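Local coordinates for protein Cry23AA1 (Bacillus thuringiensis, PDB 4RHZ) that forms a binary complex with Cry37Aa1, binds zinc and probably acts as an insecticidal, pore-forming crystal toxin of the aerolysin family, at residues E68-T82 and T126-V140. Numbering follows the deposited sequence. Where two conformers were deposited one is given.
With ZN (zinc ion), chain C.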
loop_
_atom_site.group_PDB
_atom_site.type_symbol
_atom_site.label_atom_id
_atom_site.label_comp_id
_atom_site.label_asym_id
_atom_site.label_seq_id
_atom_site.Cartn_x
_atom_site.Cartn_y
_atom_site.Cartn_z
ATOM N N GLU A 68 -6.359 -12.780 35.981
ATOM C CA GLU A 68 -5.514 -12.837 34.800
ATOM C C GLU A 68 -6.402 -13.502 33.802
ATOM O O GLU A 68 -7.140 -14.421 34.152
ATOM C CB GLU A 68 -4.242 -13.650 35.035
ATOM C CG GLU A 68 -3.311 -12.974 36.086
ATOM C CD GLU A 68 -1.809 -13.104 35.788
ATOM O OE1 GLU A 68 -1.064 -12.111 35.992
ATOM O OE2 GLU A 68 -1.365 -14.195 35.361
ATOM N N SER A 69 -6.377 -13.001 32.566
ATOM C CA SER A 69 -7.200 -13.585 31.515
ATOM C C SER A 69 -6.365 -13.629 30.231
ATOM O O SER A 69 -5.692 -12.642 29.851
ATOM C CB SER A 69 -8.445 -12.744 31.329
ATOM O OG SER A 69 -9.474 -13.429 30.658
ATOM N N THR A 70 -6.396 -14.783 29.577
ATOM C CA THR A 70 -5.734 -14.927 28.301
ATOM C C THR A 70 -6.677 -14.655 27.133
ATOM O O THR A 70 -7.709 -15.302 27.033
ATOM C CB THR A 70 -5.094 -16.315 28.198
ATOM O OG1 THR A 70 -3.990 -16.329 29.108
ATOM C CG2 THR A 70 -4.519 -16.575 26.760
ATOM N N VAL A 71 -6.356 -13.658 26.286
ATOM C CA VAL A 71 -7.181 -13.466 25.043
ATOM C C VAL A 71 -6.355 -13.818 23.795
ATOM O O VAL A 71 -5.209 -13.376 23.651
ATOM C CB VAL A 71 -7.769 -12.027 24.886
ATOM C CG1 VAL A 71 -8.873 -11.774 25.919
ATOM C CG2 VAL A 71 -6.690 -10.974 25.060
ATOM N N SER A 72 -6.976 -14.608 22.925
ATOM C CA SER A 72 -6.347 -15.227 21.800
ATOM C C SER A 72 -7.184 -14.887 20.600
ATOM O O SER A 72 -8.419 -14.993 20.656
ATOM C CB SER A 72 -6.437 -16.767 21.900
ATOM O OG SER A 72 -5.586 -17.195 22.913
ATOM N N PHE A 73 -6.503 -14.620 19.502
ATOM C CA PHE A 73 -7.155 -14.240 18.261
ATOM C C PHE A 73 -6.550 -15.003 17.119
ATOM O O PHE A 73 -5.341 -15.302 17.090
ATOM C CB PHE A 73 -6.925 -12.764 17.997
ATOM C CG PHE A 73 -7.557 -11.885 19.003
ATOM C CD1 PHE A 73 -6.794 -11.287 19.999
ATOM C CD2 PHE A 73 -8.906 -11.658 18.959
ATOM C CE1 PHE A 73 -7.391 -10.442 20.935
ATOM C CE2 PHE A 73 -9.525 -10.822 19.891
ATOM C CZ PHE A 73 -8.754 -10.204 20.882
ATOM N N THR A 74 -7.390 -15.292 16.164
ATOM C CA THR A 74 -6.885 -15.835 14.957
ATOM C C THR A 74 -7.499 -15.140 13.739
ATOM O O THR A 74 -8.680 -14.816 13.722
ATOM C CB THR A 74 -7.088 -17.343 14.969
ATOM O OG1 THR A 74 -6.085 -17.923 14.145
ATOM C CG2 THR A 74 -8.480 -17.741 14.482
ATOM N N TRP A 75 -6.691 -14.922 12.711
ATOM C CA TRP A 75 -7.242 -14.396 11.483
ATOM C C TRP A 75 -6.504 -14.869 10.219
ATOM O O TRP A 75 -5.274 -14.928 10.180
ATOM C CB TRP A 75 -7.290 -12.873 11.541
ATOM C CG TRP A 75 -8.225 -12.302 10.553
ATOM C CD1 TRP A 75 -9.597 -12.390 10.555
ATOM C CD2 TRP A 75 -7.865 -11.558 9.382
ATOM N NE1 TRP A 75 -10.114 -11.731 9.442
ATOM C CE2 TRP A 75 -9.065 -11.215 8.713
ATOM C CE3 TRP A 75 -6.639 -11.133 8.843
ATOM C CZ2 TRP A 75 -9.073 -10.462 7.524
ATOM C CZ3 TRP A 75 -6.643 -10.382 7.652
ATOM C CH2 TRP A 75 -7.849 -10.053 7.008
ATOM N N THR A 76 -7.265 -15.240 9.204
ATOM C CA THR A 76 -6.661 -15.704 7.953
ATOM C C THR A 76 -6.903 -14.665 6.856
ATOM O O THR A 76 -8.034 -14.377 6.518
ATOM C CB THR A 76 -7.116 -17.119 7.537
ATOM O OG1 THR A 76 -8.533 -17.201 7.678
ATOM C CG2 THR A 76 -6.505 -18.156 8.405
ATOM N N GLU A 77 -5.825 -14.038 6.423
ATOM C CA GLU A 77 -5.869 -13.005 5.382
ATOM C C GLU A 77 -5.452 -13.657 4.064
ATOM O O GLU A 77 -4.573 -14.537 4.013
ATOM C CB GLU A 77 -4.895 -11.865 5.664
ATOM C CG GLU A 77 -3.367 -12.239 5.499
ATOM C CD GLU A 77 -2.476 -10.995 5.255
ATOM O OE1 GLU A 77 -2.905 -9.900 5.732
ATOM O OE2 GLU A 77 -1.405 -11.102 4.594
ATOM N N THR A 78 -6.125 -13.263 3.009
ATOM C CA THR A 78 -5.759 -13.778 1.705
ATOM C C THR A 78 -5.165 -12.599 1.052
ATOM O O THR A 78 -5.777 -11.538 1.021
ATOM C CB THR A 78 -6.942 -14.365 0.904
ATOM O OG1 THR A 78 -7.311 -15.635 1.483
ATOM C CG2 THR A 78 -6.513 -14.632 -0.578
ATOM N N HIS A 79 -3.937 -12.758 0.584
ATOM C CA HIS A 79 -3.347 -11.636 -0.069
ATOM C C HIS A 79 -2.429 -11.838 -1.352
ATOM O O HIS A 79 -1.800 -12.910 -1.552
ATOM C CB HIS A 79 -2.625 -10.915 0.973
ATOM C CG HIS A 79 -1.198 -11.295 1.009
ATOM N ND1 HIS A 79 -0.285 -10.768 0.123
ATOM C CD2 HIS A 79 -0.515 -12.118 1.825
ATOM C CE1 HIS A 79 0.913 -11.264 0.383
ATOM N NE2 HIS A 79 0.793 -12.101 1.400
ATOM N N THR A 80 -2.315 -10.741 -2.132
ATOM C CA THR A 80 -1.848 -10.749 -3.534
ATOM C C THR A 80 -0.525 -9.963 -3.839
ATOM O O THR A 80 -0.291 -8.882 -3.293
ATOM C CB THR A 80 -3.018 -10.238 -4.425
ATOM O OG1 THR A 80 -4.135 -11.106 -4.287
ATOM C CG2 THR A 80 -2.695 -10.258 -5.901
ATOM N N GLU A 81 0.323 -10.513 -4.714
ATOM C CA GLU A 81 1.448 -9.788 -5.367
ATOM C C GLU A 81 1.437 -10.028 -6.878
ATOM O O GLU A 81 1.162 -11.152 -7.383
ATOM C CB GLU A 81 2.795 -10.220 -4.827
ATOM C CG GLU A 81 2.843 -10.160 -3.349
ATOM C CD GLU A 81 4.120 -10.688 -2.725
ATOM O OE1 GLU A 81 4.945 -11.388 -3.370
ATOM O OE2 GLU A 81 4.295 -10.397 -1.521
ATOM N N THR A 82 1.758 -8.962 -7.598
ATOM C CA THR A 82 1.662 -8.913 -9.014
ATOM C C THR A 82 2.849 -8.095 -9.540
ATOM O O THR A 82 3.218 -7.018 -8.983
ATOM C CB THR A 82 0.376 -8.336 -9.405
ATOM O OG1 THR A 82 -0.617 -9.223 -8.951
ATOM C CG2 THR A 82 0.203 -8.199 -10.971
ATOM N N THR A 126 2.284 -11.789 -13.959
ATOM C CA THR A 126 2.247 -12.856 -12.947
ATOM C C THR A 126 1.765 -12.360 -11.573
ATOM O O THR A 126 2.272 -11.365 -11.031
ATOM C CB THR A 126 3.584 -13.646 -12.751
ATOM O OG1 THR A 126 4.585 -12.721 -12.358
ATOM C CG2 THR A 126 4.058 -14.372 -14.025
ATOM N N THR A 127 0.789 -13.083 -11.034
ATOM C CA THR A 127 0.187 -12.811 -9.725
ATOM C C THR A 127 0.214 -14.074 -8.870
ATOM O O THR A 127 -0.134 -15.163 -9.366
ATOM C CB THR A 127 -1.270 -12.425 -9.882
ATOM O OG1 THR A 127 -1.377 -11.265 -10.711
ATOM C CG2 THR A 127 -1.936 -12.144 -8.509
ATOM N N THR A 128 0.656 -13.930 -7.608
ATOM C CA THR A 128 0.454 -14.933 -6.525
ATOM C C THR A 128 -0.546 -14.433 -5.479
ATOM O O THR A 128 -0.423 -13.321 -4.955
ATOM C CB THR A 128 1.744 -15.275 -5.770
ATOM O OG1 THR A 128 2.753 -15.601 -6.691
ATOM C CG2 THR A 128 1.553 -16.542 -4.936
ATOM N N THR A 129 -1.551 -15.251 -5.219
ATOM C CA THR A 129 -2.507 -15.039 -4.142
ATOM C C THR A 129 -2.326 -16.191 -3.161
ATOM O O THR A 129 -2.458 -17.359 -3.530
ATOM C CB THR A 129 -3.949 -15.112 -4.657
ATOM O OG1 THR A 129 -4.103 -14.216 -5.744
ATOM C CG2 THR A 129 -4.966 -14.657 -3.615
ATOM N N GLU A 130 -2.015 -15.846 -1.919
ATOM C CA GLU A 130 -1.810 -16.819 -0.838
ATOM C C GLU A 130 -2.488 -16.399 0.458
ATOM O O GLU A 130 -2.812 -15.233 0.663
ATOM C CB GLU A 130 -0.342 -17.026 -0.571
ATOM C CG GLU A 130 0.422 -15.760 -0.395
ATOM C CD GLU A 130 1.946 -15.930 -0.521
ATOM O OE1 GLU A 130 2.627 -14.974 -0.132
ATOM O OE2 GLU A 130 2.465 -16.992 -1.009
ATOM N N THR A 131 -2.742 -17.369 1.332
ATOM C CA THR A 131 -3.361 -17.041 2.604
ATOM C C THR A 131 -2.342 -17.054 3.717
ATOM O O THR A 131 -1.319 -17.759 3.666
ATOM C CB THR A 131 -4.419 -17.997 2.989
ATOM O OG1 THR A 131 -3.791 -19.279 3.064
ATOM C CG2 THR A 131 -5.569 -17.953 1.976
ATOM N N HIS A 132 -2.607 -16.207 4.702
ATOM C CA HIS A 132 -1.778 -16.191 5.874
ATOM C C HIS A 132 -2.683 -16.222 7.110
ATOM O O HIS A 132 -3.788 -15.668 7.124
ATOM C CB HIS A 132 -0.773 -15.035 5.833
ATOM C CG HIS A 132 0.461 -15.343 5.032
ATOM N ND1 HIS A 132 1.173 -16.519 5.178
ATOM C CD2 HIS A 132 1.097 -14.643 4.063
ATOM C CE1 HIS A 132 2.200 -16.521 4.347
ATOM N NE2 HIS A 132 2.180 -15.390 3.668
ATOM N N THR A 133 -2.249 -16.973 8.109
ATOM C CA THR A 133 -3.040 -17.127 9.326
ATOM C C THR A 133 -2.268 -16.374 10.381
ATOM O O THR A 133 -1.146 -16.768 10.724
ATOM C CB THR A 133 -3.225 -18.612 9.718
ATOM O OG1 THR A 133 -4.020 -19.244 8.708
ATOM C CG2 THR A 133 -3.982 -18.739 11.086
ATOM N N TRP A 134 -2.829 -15.242 10.796
ATOM C CA TRP A 134 -2.326 -14.482 11.951
ATOM C C TRP A 134 -2.886 -15.160 13.226
ATOM O O TRP A 134 -4.019 -15.570 13.256
ATOM C CB TRP A 134 -2.785 -13.010 11.868
ATOM C CG TRP A 134 -2.242 -12.294 10.658
ATOM C CD1 TRP A 134 -2.688 -12.422 9.382
ATOM C CD2 TRP A 134 -1.147 -11.361 10.611
ATOM N NE1 TRP A 134 -1.928 -11.642 8.532
ATOM C CE2 TRP A 134 -0.984 -10.973 9.260
ATOM C CE3 TRP A 134 -0.282 -10.844 11.564
ATOM C CZ2 TRP A 134 0.025 -10.094 8.833
ATOM C CZ3 TRP A 134 0.706 -9.965 11.162
ATOM C CH2 TRP A 134 0.857 -9.604 9.786
ATOM N N SER A 135 -2.054 -15.348 14.235
ATOM C CA SER A 135 -2.537 -15.827 15.526
ATOM C C SER A 135 -1.797 -15.117 16.660
ATOM O O SER A 135 -0.583 -15.016 16.660
ATOM C CB SER A 135 -2.428 -17.363 15.605
ATOM O OG SER A 135 -3.298 -17.962 14.641
ATOM N N ASP A 136 -2.524 -14.583 17.616
ATOM C CA ASP A 136 -1.837 -13.816 18.609
ATOM C C ASP A 136 -2.567 -14.043 19.934
ATOM O O ASP A 136 -3.794 -14.306 19.955
ATOM C CB ASP A 136 -1.915 -12.317 18.215
ATOM C CG ASP A 136 -0.967 -11.924 17.040
ATOM O OD1 ASP A 136 -1.483 -11.619 15.916
ATOM O OD2 ASP A 136 0.268 -11.861 17.252
ATOM N N SER A 137 -1.850 -13.901 21.042
ATOM C CA SER A 137 -2.520 -13.926 22.336
ATOM C C SER A 137 -1.700 -13.235 23.360
ATOM O O SER A 137 -0.505 -13.000 23.172
ATOM C CB SER A 137 -2.856 -15.329 22.794
ATOM O OG SER A 137 -1.673 -15.998 22.948
ATOM N N THR A 138 -2.370 -12.797 24.421
ATOM C CA THR A 138 -1.673 -12.038 25.452
ATOM C C THR A 138 -2.504 -12.254 26.729
ATOM O O THR A 138 -3.682 -12.692 26.667
ATOM C CB THR A 138 -1.528 -10.576 25.076
ATOM O OG1 THR A 138 -0.575 -9.921 25.922
ATOM C CG2 THR A 138 -2.876 -9.832 25.109
ATOM N N LYS A 139 -1.867 -11.990 27.866
ATOM C CA LYS A 139 -2.412 -12.341 29.153
ATOM C C LYS A 139 -2.636 -11.013 29.822
ATOM O O LYS A 139 -1.714 -10.246 30.069
ATOM C CB LYS A 139 -1.391 -13.160 29.899
ATOM C CG LYS A 139 -1.957 -14.162 30.901
ATOM C CD LYS A 139 -0.896 -14.395 32.034
ATOM C CE LYS A 139 -1.038 -15.753 32.705
ATOM N NZ LYS A 139 0.274 -16.266 33.246
ATOM N N VAL A 140 -3.876 -10.692 30.080
ATOM C CA VAL A 140 -4.105 -9.393 30.669
ATOM C C VAL A 140 -4.547 -9.534 32.127
ATOM O O VAL A 140 -5.211 -10.503 32.512
ATOM C CB VAL A 140 -5.163 -8.563 29.861
ATOM C CG1 VAL A 140 -6.451 -9.321 29.723
ATOM C CG2 VAL A 140 -5.449 -7.235 30.579
HETATM ZN ZN ZN C . 2.440 -13.237 1.909
#
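H79 N donates to E130 O at 2.7 Å in an almost straight bond (170°), and the side chains of this same antiparallel pair turn to one zinc ion. H79 NE2 holds the metal at 2.1 Å. From the adjoining strand, E130 OE1 and H132 NE2 are the other two protein ligands, at 2.7 Å and 2.8 Å from zinc, both long for zinc ligands; the H132 distance is the less certain, because that side chain has a second conformer. The two imidazoles meet rim to rim, their planes 29° apart, with the metal in the plane of the H132 ring. Next along this face, E77 CG sits between the backbone N and carbonyl carbon (chi1 71°), which brings it against the edge of the W134 indole, 3.4 Å from NE1. W75 CE3 meets W134 CD1 at 4.2 Å.

Strands 67-90 and 126-142 run side by side in the elongated, largely beta body of the aerolysin-family fold. Strict alternation puts serines and threonines on the other face of both segments; hydroxyls pair across it, T74 OG1 with S135 OG at 2.8 Å and T82 OG1 with T127 OG1 also at 2.8 Å. K139, at the end of this face, forms a salt bridge through NZ with E68 OE2. On the zinc-bearing face, both carboxylate oxygens of D136 are satisfied by S227, Y152 and S253, the F73 ring stacks with Y152, and the CG2 methyls of V71 and T138 pack together.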